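Long-range contacts in rutinosidase (Aspergillus niger, PDB 6I1A), which hydrolyses glycosidic bonds as a secreted fungal glycoside hydrolase, releasing rutinose from plant glycosides such as rutin and probably also acting on beta-1,3-glucans: residues Ser35-Ser39 with Lys341-Asn345; Ala121-Ile125 with Ser183-Tyr187; Trp304-Ala308 with Gln354-Trp358. All blocks are in the same frame, centred on the assembly; numbering follows the deposited sequence.

Interaction 1: Ser35-Ser39 with Lys341-Asn345; sequences STIDS and KFTGN. With NAG (2-acetamido-2-deoxy-beta-D-glucopyranose), chain G; EDO (1,2-ethanediol), chain M; EDO (1,2-ethanediol), chain U.
Ile37 and Thr343 are joined by the shorter and straighter of the two backbone bonds, Thr343 N to Ile37 O at 2.8 Å. Gly344 N adds a weak bond to that same oxygen, so one carbonyl receives two successive amides. The third bond uses a side chain: Ser39 OG accepts from Asn345 N at 3.0 Å while donating to an ethanediol molecule, probably from the crystallisation liquor, a double role suited to a small hydroxyl.

C-H contacts fill in around these bonds. Gly344, with no side chain, lets its CA come to 3.2 Å from Thr36 O. Phe342 has CG anti to the backbone N (chi1 -170°), which carries the ring against the Ile37 backbone, so that Ile37 CA lies over one face, 3.9 Å from the centroid. Ile37 CG1 reaches Phe342 CE2 at the ring's rim, 4.0 Å away, and Trp358 stacks on the ring.

On the hydrated flank the Asp38 and Thr343 side chains run alongside each other. One water links Asp38 OD1 to Thr343 OG1, and a second links OD2 to the same hydroxyl, weakly on the carboxylate side. The acid caps helix 39-45 through Phe41 N and forms a salt bridge with Arg70. Asn345 ND2 carries the N-glycan covalently. The two loops follow neighbouring parallel strands, 22-26 and 334-337, at the C-terminal ends of the TIM-barrel strands, where family 5 glycosidases place their active site.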
ATOM      1  N   SER A  35      -0.717  11.192  23.844  1.00 16.18           N
ATOM      2  CA  SER A  35       0.498  12.025  24.071  1.00 14.80           C
ATOM      3  C   SER A  35       0.644  13.119  23.022  1.00 15.98           C
ATOM      4  O   SER A  35       1.042  14.228  23.387  1.00 17.26           O
ATOM      5  CB  SER A  35       1.709  11.170  24.117  1.00 16.19           C
ATOM      6  OG  SER A  35       2.032  10.571  22.872  1.00 17.13           O
ATOM      7  N   THR A  36       0.347  12.879  21.748  1.00 15.60           N
ATOM      8  CA  THR A  36       0.653  13.855  20.691  1.00 16.91           C
ATOM      9  C   THR A  36      -0.305  15.039  20.676  1.00 16.51           C
ATOM     10  O   THR A  36       0.004  16.072  20.070  1.00 17.05           O
ATOM     11  CB  THR A  36       0.653  13.118  19.355  1.00 18.09           C
ATOM     12  OG1 THR A  36      -0.591  12.429  19.211  1.00 19.44           O
ATOM     13  CG2 THR A  36       1.794  12.144  19.292  1.00 19.43           C
ATOM     14  N   ILE A  37      -1.525  14.897  21.209  1.00 16.08           N
ATOM     15  CA  ILE A  37      -2.574  15.922  20.975  1.00 14.71           C
ATOM     16  C   ILE A  37      -2.327  17.212  21.775  1.00 15.51           C
ATOM     17  O   ILE A  37      -2.663  18.303  21.337  1.00 15.88           O
ATOM     18  CB  ILE A  37      -3.965  15.322  21.292  1.00 16.27           C
ATOM     19  CG1 ILE A  37      -4.199  14.200  20.277  1.00 16.68           C
ATOM     20  CG2 ILE A  37      -5.024  16.416  21.249  1.00 18.00           C
ATOM     21  CD1 ILE A  37      -5.486  13.385  20.518  1.00 16.59           C
ATOM     22  N   ASP A  38      -1.776  17.074  22.987  1.00 15.96           N
ATOM     23  CA  ASP A  38      -1.586  18.220  23.928  1.00 15.19           C
ATOM     24  C   ASP A  38      -0.273  17.916  24.679  1.00 16.59           C
ATOM     25  O   ASP A  38      -0.223  17.074  25.592  1.00 16.32           O
ATOM     26  CB  ASP A  38      -2.790  18.431  24.816  1.00 16.99           C
ATOM     27  CG  ASP A  38      -2.712  19.604  25.775  1.00 17.30           C
ATOM     28  OD1 ASP A  38      -1.598  20.009  26.099  1.00 18.92           O
ATOM     29  OD2 ASP A  38      -3.770  20.045  26.228  1.00 21.01           O
ATOM     30  N   SER A  39       0.821  18.557  24.258  1.00 16.01           N
ATOM     31  CA  SER A  39       2.167  18.276  24.830  1.00 16.64           C
ATOM     32  C   SER A  39       2.246  18.771  26.285  1.00 15.84           C
ATOM     33  O   SER A  39       2.894  18.074  27.040  1.00 17.74           O
ATOM     34  CB  SER A  39       3.256  18.969  23.976  1.00 17.93           C
ATOM     35  OG  SER A  39       3.169  18.500  22.635  1.00 19.73           O
ATOM     36  N   LYS A 341      -9.260  20.331  18.295  1.00 14.02           N
ATOM     37  CA  LYS A 341      -8.350  21.136  19.129  1.00 16.12           C
ATOM     38  C   LYS A 341      -7.098  20.324  19.353  1.00 16.45           C
ATOM     39  O   LYS A 341      -7.158  19.251  19.919  1.00 16.39           O
ATOM     40  CB  LYS A 341      -9.085  21.449  20.436  1.00 20.97           C
ATOM     41  CG  LYS A 341      -8.813  22.795  21.038  1.00 33.60           C
ATOM     42  CD  LYS A 341     -10.018  23.173  21.855  1.00 33.90           C
ATOM     43  CE  LYS A 341      -9.871  24.518  22.448  1.00 36.83           C
ATOM     44  NZ  LYS A 341     -10.652  24.590  23.685  1.00 33.44           N
ATOM     45  N   PHE A 342      -5.925  20.841  18.954  1.00 14.82           N
ATOM     46  CA  PHE A 342      -4.671  20.114  18.989  1.00 15.06           C
ATOM     47  C   PHE A 342      -3.551  21.112  19.250  1.00 16.64           C
ATOM     48  O   PHE A 342      -3.453  22.088  18.448  1.00 18.45           O
ATOM     49  CB  PHE A 342      -4.481  19.416  17.649  1.00 14.33           C
ATOM     50  CG  PHE A 342      -3.357  18.438  17.573  1.00 14.41           C
ATOM     51  CD1 PHE A 342      -2.034  18.891  17.572  1.00 13.63           C
ATOM     52  CD2 PHE A 342      -3.548  17.080  17.362  1.00 14.30           C
ATOM     53  CE1 PHE A 342      -0.991  18.007  17.443  1.00 14.53           C
ATOM     54  CE2 PHE A 342      -2.509  16.212  17.197  1.00 15.79           C
ATOM     55  CZ  PHE A 342      -1.214  16.651  17.256  1.00 16.21           C
ATOM     56  N   THR A 343      -2.818  20.927  20.333  1.00 16.02           N
ATOM     57  CA  THR A 343      -1.689  21.860  20.666  1.00 15.74           C
ATOM     58  C   THR A 343      -0.359  21.145  20.699  1.00 17.50           C
ATOM     59  O   THR A 343       0.688  21.858  20.988  1.00 20.26           O
ATOM     60  CB  THR A 343      -1.963  22.619  21.948  1.00 16.90           C
ATOM     61  OG1 THR A 343      -2.098  21.612  22.945  1.00 18.55           O
ATOM     62  CG2 THR A 343      -3.179  23.486  21.806  1.00 17.20           C
ATOM     63  N   GLY A 344      -0.265  19.881  20.329  1.00 15.23           N
ATOM     64  CA  GLY A 344       0.956  19.095  20.291  1.00 15.02           C
ATOM     65  C   GLY A 344       2.011  19.765  19.432  1.00 15.87           C
ATOM     66  O   GLY A 344       1.699  20.168  18.310  1.00 16.59           O
ATOM     67  N   ASN A 345       3.228  19.823  19.920  1.00 17.53           N
ATOM     68  CA  ASN A 345       4.260  20.597  19.177  1.00 17.25           C
ATOM     69  C   ASN A 345       5.349  19.675  18.684  1.00 20.18           C
ATOM     70  O   ASN A 345       6.465  20.178  18.315  1.00 20.16           O
ATOM     71  CB  ASN A 345       4.695  21.745  20.069  1.00 18.45           C
ATOM     72  CG  ASN A 345       5.379  21.260  21.322  1.00 20.66           C
ATOM     73  OD1 ASN A 345       5.742  20.109  21.444  1.00 21.49           O
ATOM     74  ND2 ASN A 345       5.588  22.161  22.237  1.00 23.72           N
TER
HETATM   75  C1  NAG G 405       6.282  21.785  23.474  1.00 24.93           C
HETATM   76  C2  NAG G 405       7.591  22.576  23.617  1.00 26.25           C
HETATM   77  C3  NAG G 405       8.185  22.299  24.974  1.00 28.82           C
HETATM   78  C4  NAG G 405       7.205  22.633  26.041  1.00 26.54           C
HETATM   79  C5  NAG G 405       5.993  21.742  25.771  1.00 25.86           C
HETATM   80  C6  NAG G 405       4.874  21.866  26.777  1.00 29.05           C
HETATM   81  C7  NAG G 405       8.658  22.834  21.429  1.00 40.28           C
HETATM   82  C8  NAG G 405       8.123  24.229  21.417  1.00 35.86           C
HETATM   83  N2  NAG G 405       8.522  22.096  22.562  1.00 33.44           N
HETATM   84  O3  NAG G 405       9.386  23.078  25.085  1.00 29.62           O
HETATM   85  O4  NAG G 405       7.736  22.270  27.366  1.00 22.54           O
HETATM   86  O5  NAG G 405       5.467  22.192  24.499  1.00 24.66           O
HETATM   87  O6  NAG G 405       4.530  23.249  26.910  1.00 32.52           O
HETATM   88  O7  NAG G 405       9.098  22.347  20.398  1.00 53.64           O
HETATM   89  C1  EDO M 411       4.362  14.750  24.352  1.00 28.15           C
HETATM   90  O1  EDO M 411       4.871  16.042  24.670  1.00 32.69           O
HETATM   91  C2  EDO M 411       4.013  14.709  22.904  1.00 28.24           C
HETATM   92  O2  EDO M 411       3.168  15.725  22.425  1.00 23.02           O
HETATM   93  C1  EDO U 419      -0.437  11.665  15.082  1.00 37.22           C
HETATM   94  O1  EDO U 419       0.885  11.584  15.611  1.00 38.01           O
HETATM   95  C2  EDO U 419      -1.240  12.845  15.582  1.00 28.68           C
HETATM   96  O2  EDO U 419      -1.862  12.658  16.886  1.00 28.72           O
HETATM   97  O   HOH W   1       0.624  21.538  24.297  1.00 21.98           O
HETATM   98  O   HOH W   2      -4.859  21.543  23.843  1.00 26.34           O

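Interaction 2: Ala121-Ile125 with Ser183-Tyr187; sequences ADYAI and SPQSY
Ile125 packs against Ser186 and Tyr187, and this is the tight part of the contact. Its CG1 branch lies anti to the carbonyl carbon (chi1 -70°), and the chain runs on to place Ile125 CD1 in the angle between the two partners: 3.5 Å from Ser186 CB and 3.4 Å from Tyr187 OH. The isoleucine side chain lies roughly perpendicular to that of the tyrosine, with the methyl meeting the phenol end of the ring obliquely. On the second branch, Ile125 CG2 sits 3.5 Å from Ser186 OG. A beta-branched residue suits this place because one arm covers the two serine hydroxyls while the other reaches between Ser186 and the phenol. Ser183 OG donates to Ser186 OG, tying the hydroxyls together beside the isoleucine. One turn earlier, the small Ala121 leaves room for the phenol, its CB 3.7 Å from Tyr187 OH.

The contact belongs to the N-terminal end of the TIM barrel. Helix 113-128 leads into strand 131-136, and the short 3-10 segment 184-186 leads into the adjacent parallel strand 187-190; Ile132 of the first strand touches both Ile125 and Tyr187, so the helix and the incoming loop close over the same part of the barrel wall.

The other flank is looser and wet. Asp122 OD1 and Tyr187 OH stand 4.0 Å apart, and two waters bridge them, both donating to the carboxylate oxygen at 2.8 Å. The phenol makes opposite use of them: it donates to water 3, which lies in the plane of the ring, and accepts from water 4. A tyrosine fits here because its ring meets apolar carbon while its hydroxyl takes part in the water network. The remaining carboxylate oxygen, OD2, forms a salt bridge with Lys118 on the same helix.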
ATOM      1  N   ALA A 121     -23.253  17.337  23.188  1.00 14.80           N
ATOM      2  CA  ALA A 121     -24.097  16.786  22.120  1.00 15.82           C
ATOM      3  C   ALA A 121     -25.448  17.507  22.103  1.00 15.10           C
ATOM      4  O   ALA A 121     -25.944  17.873  21.006  1.00 16.45           O
ATOM      5  CB  ALA A 121     -24.243  15.276  22.327  1.00 16.96           C
ATOM      6  N   ASP A 122     -26.059  17.665  23.283  1.00 17.29           N
ATOM      7  CA  ASP A 122     -27.398  18.317  23.342  1.00 18.45           C
ATOM      8  C   ASP A 122     -27.279  19.752  22.795  1.00 16.72           C
ATOM      9  O   ASP A 122     -28.193  20.151  22.054  1.00 17.84           O
ATOM     10  CB  ASP A 122     -27.922  18.391  24.758  1.00 19.25           C
ATOM     11  CG  ASP A 122     -28.447  17.077  25.330  1.00 24.51           C
ATOM     12  OD1 ASP A 122     -28.331  16.072  24.638  1.00 21.79           O
ATOM     13  OD2 ASP A 122     -28.778  17.056  26.518  1.00 23.60           O
ATOM     14  N   TYR A 123     -26.200  20.449  23.123  1.00 16.31           N
ATOM     15  CA  TYR A 123     -26.021  21.850  22.658  1.00 16.85           C
ATOM     16  C   TYR A 123     -25.904  21.852  21.143  1.00 16.15           C
ATOM     17  O   TYR A 123     -26.516  22.665  20.401  1.00 17.03           O
ATOM     18  CB  TYR A 123     -24.816  22.492  23.325  1.00 16.71           C
ATOM     19  CG  TYR A 123     -24.615  23.906  22.839  1.00 17.53           C
ATOM     20  CD1 TYR A 123     -25.432  24.932  23.288  1.00 19.13           C
ATOM     21  CD2 TYR A 123     -23.653  24.226  21.891  1.00 17.01           C
ATOM     22  CE1 TYR A 123     -25.284  26.238  22.804  1.00 20.27           C
ATOM     23  CE2 TYR A 123     -23.462  25.514  21.432  1.00 17.90           C
ATOM     24  CZ  TYR A 123     -24.312  26.520  21.866  1.00 18.66           C
ATOM     25  OH  TYR A 123     -24.137  27.819  21.443  1.00 20.92           O
ATOM     26  N   ALA A 124     -25.067  20.959  20.606  1.00 15.34           N
ATOM     27  CA  ALA A 124     -24.840  20.850  19.157  1.00 15.40           C
ATOM     28  C   ALA A 124     -26.117  20.492  18.396  1.00 15.09           C
ATOM     29  O   ALA A 124     -26.369  20.999  17.291  1.00 16.40           O
ATOM     30  CB  ALA A 124     -23.712  19.873  18.897  1.00 14.27           C
ATOM     31  N   ILE A 125     -26.938  19.577  18.945  1.00 16.28           N
ATOM     32  CA  ILE A 125     -28.183  19.161  18.294  1.00 15.61           C
ATOM     33  C   ILE A 125     -29.202  20.304  18.385  1.00 15.54           C
ATOM     34  O   ILE A 125     -29.777  20.649  17.343  1.00 17.02           O
ATOM     35  CB  ILE A 125     -28.700  17.880  18.992  1.00 16.59           C
ATOM     36  CG1 ILE A 125     -27.796  16.679  18.685  1.00 16.09           C
ATOM     37  CG2 ILE A 125     -30.106  17.572  18.564  1.00 18.64           C
ATOM     38  CD1 ILE A 125     -27.952  15.543  19.693  1.00 17.58           C
ATOM     39  N   SER A 183     -33.402  12.795  21.574  1.00 19.48           N
ATOM     40  CA  SER A 183     -33.259  12.945  20.113  1.00 19.17           C
ATOM     41  C   SER A 183     -32.480  11.752  19.567  1.00 20.84           C
ATOM     42  O   SER A 183     -31.366  11.890  19.043  1.00 18.51           O
ATOM     43  CB  SER A 183     -32.567  14.267  19.801  1.00 21.45           C
ATOM     44  OG  SER A 183     -32.720  14.615  18.440  1.00 20.15           O
ATOM     45  N   PRO A 184     -33.032  10.535  19.631  1.00 18.26           N
ATOM     46  CA  PRO A 184     -32.294   9.358  19.178  1.00 17.27           C
ATOM     47  C   PRO A 184     -31.912   9.453  17.708  1.00 17.64           C
ATOM     48  O   PRO A 184     -30.969   8.762  17.241  1.00 16.67           O
ATOM     49  CB  PRO A 184     -33.279   8.193  19.432  1.00 19.32           C
ATOM     50  CG  PRO A 184     -34.651   8.893  19.449  1.00 22.40           C
ATOM     51  CD  PRO A 184     -34.393  10.195  20.145  1.00 20.13           C
ATOM     52  N   GLN A 185     -32.679  10.208  16.895  1.00 16.30           N
ATOM     53  CA  GLN A 185     -32.447  10.422  15.480  1.00 17.47           C
ATOM     54  C   GLN A 185     -31.117  11.176  15.198  1.00 14.89           C
ATOM     55  O   GLN A 185     -30.726  11.203  14.053  1.00 16.46           O
ATOM     56  CB  GLN A 185     -33.628  11.163  14.797  1.00 19.51           C
ATOM     57  CG  GLN A 185     -33.936  12.556  15.313  1.00 23.60           C
ATOM     58  CD  GLN A 185     -34.887  12.671  16.476  1.00 29.11           C
ATOM     59  OE1 GLN A 185     -34.982  11.794  17.348  1.00 24.89           O
ATOM     60  NE2 GLN A 185     -35.570  13.821  16.525  1.00 30.29           N
ATOM     61  N   SER A 186     -30.526  11.711  16.233  1.00 15.78           N
ATOM     62  CA  SER A 186     -29.306  12.559  16.057  1.00 14.16           C
ATOM     63  C   SER A 186     -28.021  11.714  16.156  1.00 16.69           C
ATOM     64  O   SER A 186     -26.936  12.306  16.065  1.00 14.75           O
ATOM     65  CB  SER A 186     -29.250  13.620  17.066  1.00 17.29           C
ATOM     66  OG  SER A 186     -30.390  14.512  16.912  1.00 17.18           O
ATOM     67  N   TYR A 187     -28.063  10.406  16.366  1.00 13.76           N
ATOM     68  CA  TYR A 187     -26.864   9.610  16.752  1.00 14.12           C
ATOM     69  C   TYR A 187     -26.632   8.440  15.824  1.00 15.68           C
ATOM     70  O   TYR A 187     -27.582   7.707  15.388  1.00 16.86           O
ATOM     71  CB  TYR A 187     -26.996   9.091  18.167  1.00 14.17           C
ATOM     72  CG  TYR A 187     -27.070  10.180  19.196  1.00 14.36           C
ATOM     73  CD1 TYR A 187     -28.315  10.729  19.548  1.00 14.91           C
ATOM     74  CD2 TYR A 187     -25.965  10.700  19.847  1.00 14.81           C
ATOM     75  CE1 TYR A 187     -28.419  11.739  20.501  1.00 15.28           C
ATOM     76  CE2 TYR A 187     -26.061  11.685  20.806  1.00 16.08           C
ATOM     77  CZ  TYR A 187     -27.299  12.222  21.144  1.00 15.52           C
ATOM     78  OH  TYR A 187     -27.332  13.190  22.091  1.00 15.94           O
TER
HETATM   79  O   HOH W   3     -29.647  14.569  22.622  1.00 21.92           O
HETATM   80  O   HOH W   4     -26.910  13.696  24.688  1.00 29.38           O

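Interaction 3: Trp304-Ala308 with Gln354-Trp358; sequences WAIQA and QKDYW. With EDO (1,2-ethanediol), chain U.
Ala305 and Gln307 at the weakly bonded end of strand 299-308 face the short, equally weakly bonded helix 355-358, with CA atoms 6.3 Å apart for Ala305 and Trp358 and 5.8 Å apart for Gln307 and Tyr357. The polar centre is Gln307 OE1, which accepts two bonds. Trp358 NE1 donates to Gln307 OE1 at 2.8 Å in an almost straight bond (168°) close to the indole plane, and Gln354 NE2 donates to the same oxygen from 3.2 Å, with the acceptor slightly out of the amide plane of Gln354. Both donors lie in the carbonyl plane of Gln307 and use its lone pairs. CG of Gln307 is anti to the backbone N (chi1 -178°) and the chain stays extended, bringing the amide to the indole edge, nearly perpendicular to the ring at 88°. A neutral amide thus serves two buried N-H groups without bringing in a charge. Gln307 N, by contrast, is buried with no partner in the model.

In the TIM barrel, strand 299-308 lies beside strand 334-337, joined to the chain just beyond it by backbone bonding between Trp304 and Trp338. Helix 355-358 packs against the C-terminal ends of these strands, and Trp358 bonds through its backbone to Thr339.

Both faces of the Trp358 ring are covered. Ala305 CB sits over one face, 3.6 Å from the centroid of the six-membered ring, a methyl small enough to let strand and helix draw together. An ethanediol lies over the opposite face and accepts a bond from Gln354 NE2. Further along, Ile306 CD1 meets the edge of the Tyr357 ring at CD2, 4.1 Å away, the two side chains crossing nearly square. The tyrosine hydroxyl, at the far end of the ring, bonds to Gln351 O.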
ATOM      1  N   TRP A 304      -9.084  11.670   9.189  1.00 10.79           N
ATOM      2  CA  TRP A 304      -8.026  12.031   8.220  1.00 11.21           C
ATOM      3  C   TRP A 304      -7.357  13.290   8.710  1.00 11.49           C
ATOM      4  O   TRP A 304      -7.882  14.014   9.578  1.00 10.72           O
ATOM      5  CB  TRP A 304      -8.582  12.200   6.790  1.00 10.52           C
ATOM      6  CG  TRP A 304      -9.378  13.460   6.601  1.00 11.08           C
ATOM      7  CD1 TRP A 304     -10.575  13.816   7.133  1.00 11.98           C
ATOM      8  CD2 TRP A 304      -8.950  14.593   5.796  1.00 11.34           C
ATOM      9  NE1 TRP A 304     -10.952  15.059   6.669  1.00 12.66           N
ATOM     10  CE2 TRP A 304      -9.974  15.563   5.862  1.00 11.96           C
ATOM     11  CE3 TRP A 304      -7.810  14.836   5.018  1.00 13.85           C
ATOM     12  CZ2 TRP A 304      -9.888  16.749   5.134  1.00 14.90           C
ATOM     13  CZ3 TRP A 304      -7.736  16.017   4.292  1.00 14.58           C
ATOM     14  CH2 TRP A 304      -8.767  16.934   4.393  1.00 14.07           C
ATOM     15  N   ALA A 305      -6.173  13.572   8.160  1.00 11.74           N
ATOM     16  CA  ALA A 305      -5.445  14.805   8.425  1.00 11.77           C
ATOM     17  C   ALA A 305      -4.478  15.037   7.287  1.00 11.81           C
ATOM     18  O   ALA A 305      -4.163  14.117   6.573  1.00 12.50           O
ATOM     19  CB  ALA A 305      -4.771  14.781   9.772  1.00 12.72           C
ATOM     20  N   ILE A 306      -3.966  16.275   7.179  1.00 12.86           N
ATOM     21  CA  ILE A 306      -3.128  16.694   6.008  1.00 12.63           C
ATOM     22  C   ILE A 306      -1.640  16.534   6.234  1.00 13.83           C
ATOM     23  O   ILE A 306      -0.894  16.841   5.267  1.00 13.28           O
ATOM     24  CB  ILE A 306      -3.458  18.131   5.578  1.00 12.83           C
ATOM     25  CG1 ILE A 306      -3.134  19.144   6.646  1.00 14.32           C
ATOM     26  CG2 ILE A 306      -4.855  18.215   5.069  1.00 13.70           C
ATOM     27  CD1 ILE A 306      -3.048  20.574   6.070  1.00 14.29           C
ATOM     28  N   GLN A 307      -1.121  16.121   7.385  1.00 12.66           N
ATOM     29  CA  GLN A 307       0.335  15.963   7.522  1.00 12.90           C
ATOM     30  C   GLN A 307       0.829  14.894   6.566  1.00 13.72           C
ATOM     31  O   GLN A 307       0.301  13.747   6.521  1.00 13.69           O
ATOM     32  CB  GLN A 307       0.740  15.630   8.943  1.00 13.38           C
ATOM     33  CG  GLN A 307       2.273  15.521   9.064  1.00 14.01           C
ATOM     34  CD  GLN A 307       2.777  15.064  10.403  1.00 15.37           C
ATOM     35  OE1 GLN A 307       2.099  15.212  11.439  1.00 15.27           O
ATOM     36  NE2 GLN A 307       3.986  14.522  10.420  1.00 17.67           N
ATOM     37  N   ALA A 308       1.835  15.268   5.755  1.00 13.79           N
ATOM     38  CA  ALA A 308       2.561  14.333   4.865  1.00 13.74           C
ATOM     39  C   ALA A 308       3.802  13.730   5.526  1.00 13.53           C
ATOM     40  O   ALA A 308       4.235  14.164   6.602  1.00 14.95           O
ATOM     41  CB  ALA A 308       2.931  15.096   3.614  1.00 14.62           C
ATOM     42  N   GLN A 354       3.228  19.657  14.631  1.00 15.49           N
ATOM     43  CA  GLN A 354       1.920  18.977  14.390  1.00 14.55           C
ATOM     44  C   GLN A 354       0.743  19.917  14.616  1.00 14.67           C
ATOM     45  O   GLN A 354      -0.234  19.871  13.871  1.00 15.03           O
ATOM     46  CB  GLN A 354       1.815  17.694  15.196  1.00 14.63           C
ATOM     47  CG  GLN A 354       2.703  16.603  14.659  1.00 15.85           C
ATOM     48  CD  GLN A 354       2.436  15.253  15.273  1.00 18.96           C
ATOM     49  OE1 GLN A 354       2.195  15.120  16.455  1.00 19.22           O
ATOM     50  NE2 GLN A 354       2.408  14.238  14.432  1.00 22.28           N
ATOM     51  N   LYS A 355       0.774  20.803  15.607  1.00 14.26           N
ATOM     52  CA  LYS A 355      -0.341  21.709  15.811  1.00 15.06           C
ATOM     53  C   LYS A 355      -0.684  22.569  14.593  1.00 16.35           C
ATOM     54  O   LYS A 355      -1.817  23.002  14.475  1.00 18.29           O
ATOM     55  CB  LYS A 355      -0.178  22.562  17.064  1.00 17.97           C
ATOM     56  CG  LYS A 355       0.981  23.548  17.014  1.00 23.25           C
ATOM     57  CD  LYS A 355       1.108  24.400  18.251  1.00 34.51           C
ATOM     58  CE  LYS A 355       2.353  25.268  18.214  1.00 41.54           C
ATOM     59  NZ  LYS A 355       2.472  25.975  16.907  1.00 48.61           N
ATOM     60  N   ASP A 356       0.262  22.801  13.684  1.00 14.59           N
ATOM     61  CA  ASP A 356      -0.030  23.576  12.467  1.00 15.23           C
ATOM     62  C   ASP A 356      -0.889  22.791  11.456  1.00 14.48           C
ATOM     63  O   ASP A 356      -1.515  23.432  10.625  1.00 15.68           O
ATOM     64  CB  ASP A 356       1.303  23.981  11.811  1.00 15.18           C
ATOM     65  CG  ASP A 356       2.151  24.914  12.687  1.00 16.82           C
ATOM     66  OD1 ASP A 356       1.565  25.802  13.291  1.00 19.73           O
ATOM     67  OD2 ASP A 356       3.338  24.664  12.771  1.00 21.41           O
ATOM     68  N   TYR A 357      -0.913  21.447  11.536  1.00 14.16           N
ATOM     69  CA  TYR A 357      -1.548  20.587  10.518  1.00 13.35           C
ATOM     70  C   TYR A 357      -2.719  19.797  11.111  1.00 13.38           C
ATOM     71  O   TYR A 357      -3.488  19.306  10.291  1.00 13.44           O
ATOM     72  CB  TYR A 357      -0.541  19.603   9.912  1.00 14.21           C
ATOM     73  CG  TYR A 357       0.634  20.325   9.245  1.00 13.98           C
ATOM     74  CD1 TYR A 357       1.763  20.649   9.971  1.00 14.93           C
ATOM     75  CD2 TYR A 357       0.568  20.691   7.905  1.00 14.80           C
ATOM     76  CE1 TYR A 357       2.837  21.298   9.356  1.00 15.21           C
ATOM     77  CE2 TYR A 357       1.616  21.357   7.282  1.00 15.14           C
ATOM     78  CZ  TYR A 357       2.728  21.646   8.023  1.00 16.44           C
ATOM     79  OH  TYR A 357       3.770  22.285   7.375  1.00 16.67           O
ATOM     80  N   TRP A 358      -2.850  19.685  12.420  1.00 12.69           N
ATOM     81  CA  TRP A 358      -3.856  18.787  13.071  1.00 12.40           C
ATOM     82  C   TRP A 358      -4.934  19.543  13.846  1.00 14.03           C
ATOM     83  O   TRP A 358      -5.786  18.847  14.437  1.00 14.50           O
ATOM     84  CB  TRP A 358      -3.133  17.790  13.965  1.00 11.96           C
ATOM     85  CG  TRP A 358      -2.273  16.797  13.279  1.00 11.91           C
ATOM     86  CD1 TRP A 358      -1.015  17.005  12.827  1.00 12.57           C
ATOM     87  CD2 TRP A 358      -2.591  15.436  13.001  1.00 12.21           C
ATOM     88  NE1 TRP A 358      -0.522  15.839  12.288  1.00 13.05           N
ATOM     89  CE2 TRP A 358      -1.497  14.846  12.359  1.00 12.00           C
ATOM     90  CE3 TRP A 358      -3.755  14.662  13.192  1.00 11.36           C
ATOM     91  CZ2 TRP A 358      -1.479  13.509  11.957  1.00 13.10           C
ATOM     92  CZ3 TRP A 358      -3.734  13.345  12.801  1.00 12.81           C
ATOM     93  CH2 TRP A 358      -2.632  12.754  12.201  1.00 13.68           C
TER
HETATM   94  C1  EDO U 419      -0.437  11.665  15.082  1.00 37.22           C
HETATM   95  O1  EDO U 419       0.885  11.584  15.611  1.00 38.01           O
HETATM   96  C2  EDO U 419      -1.240  12.845  15.582  1.00 28.68           C
HETATM   97  O2  EDO U 419      -1.862  12.658  16.886  1.00 28.72           O

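Overall arrangement
From the N terminus, the chain leaves strand 22-26 and enters segment 35-39, the first half of interaction 1, whose partner 341-345 comes some 300 residues later and closes nearly the whole barrel into one loop. Inside that loop lies interaction 2, joining helix 113-128 to the entry of strand 187-190; its centre is 28 Å from those of the other two. Strand 299-308 then opens interaction 3, which closes only after segment 341-345, so interactions 1 and 3 cross along the chain. They also touch: Gly344 O packs against Lys355 CB, and one ethanediol contacts both. Together they tie the first barrel strand's loop to the last strands and the C-terminal region.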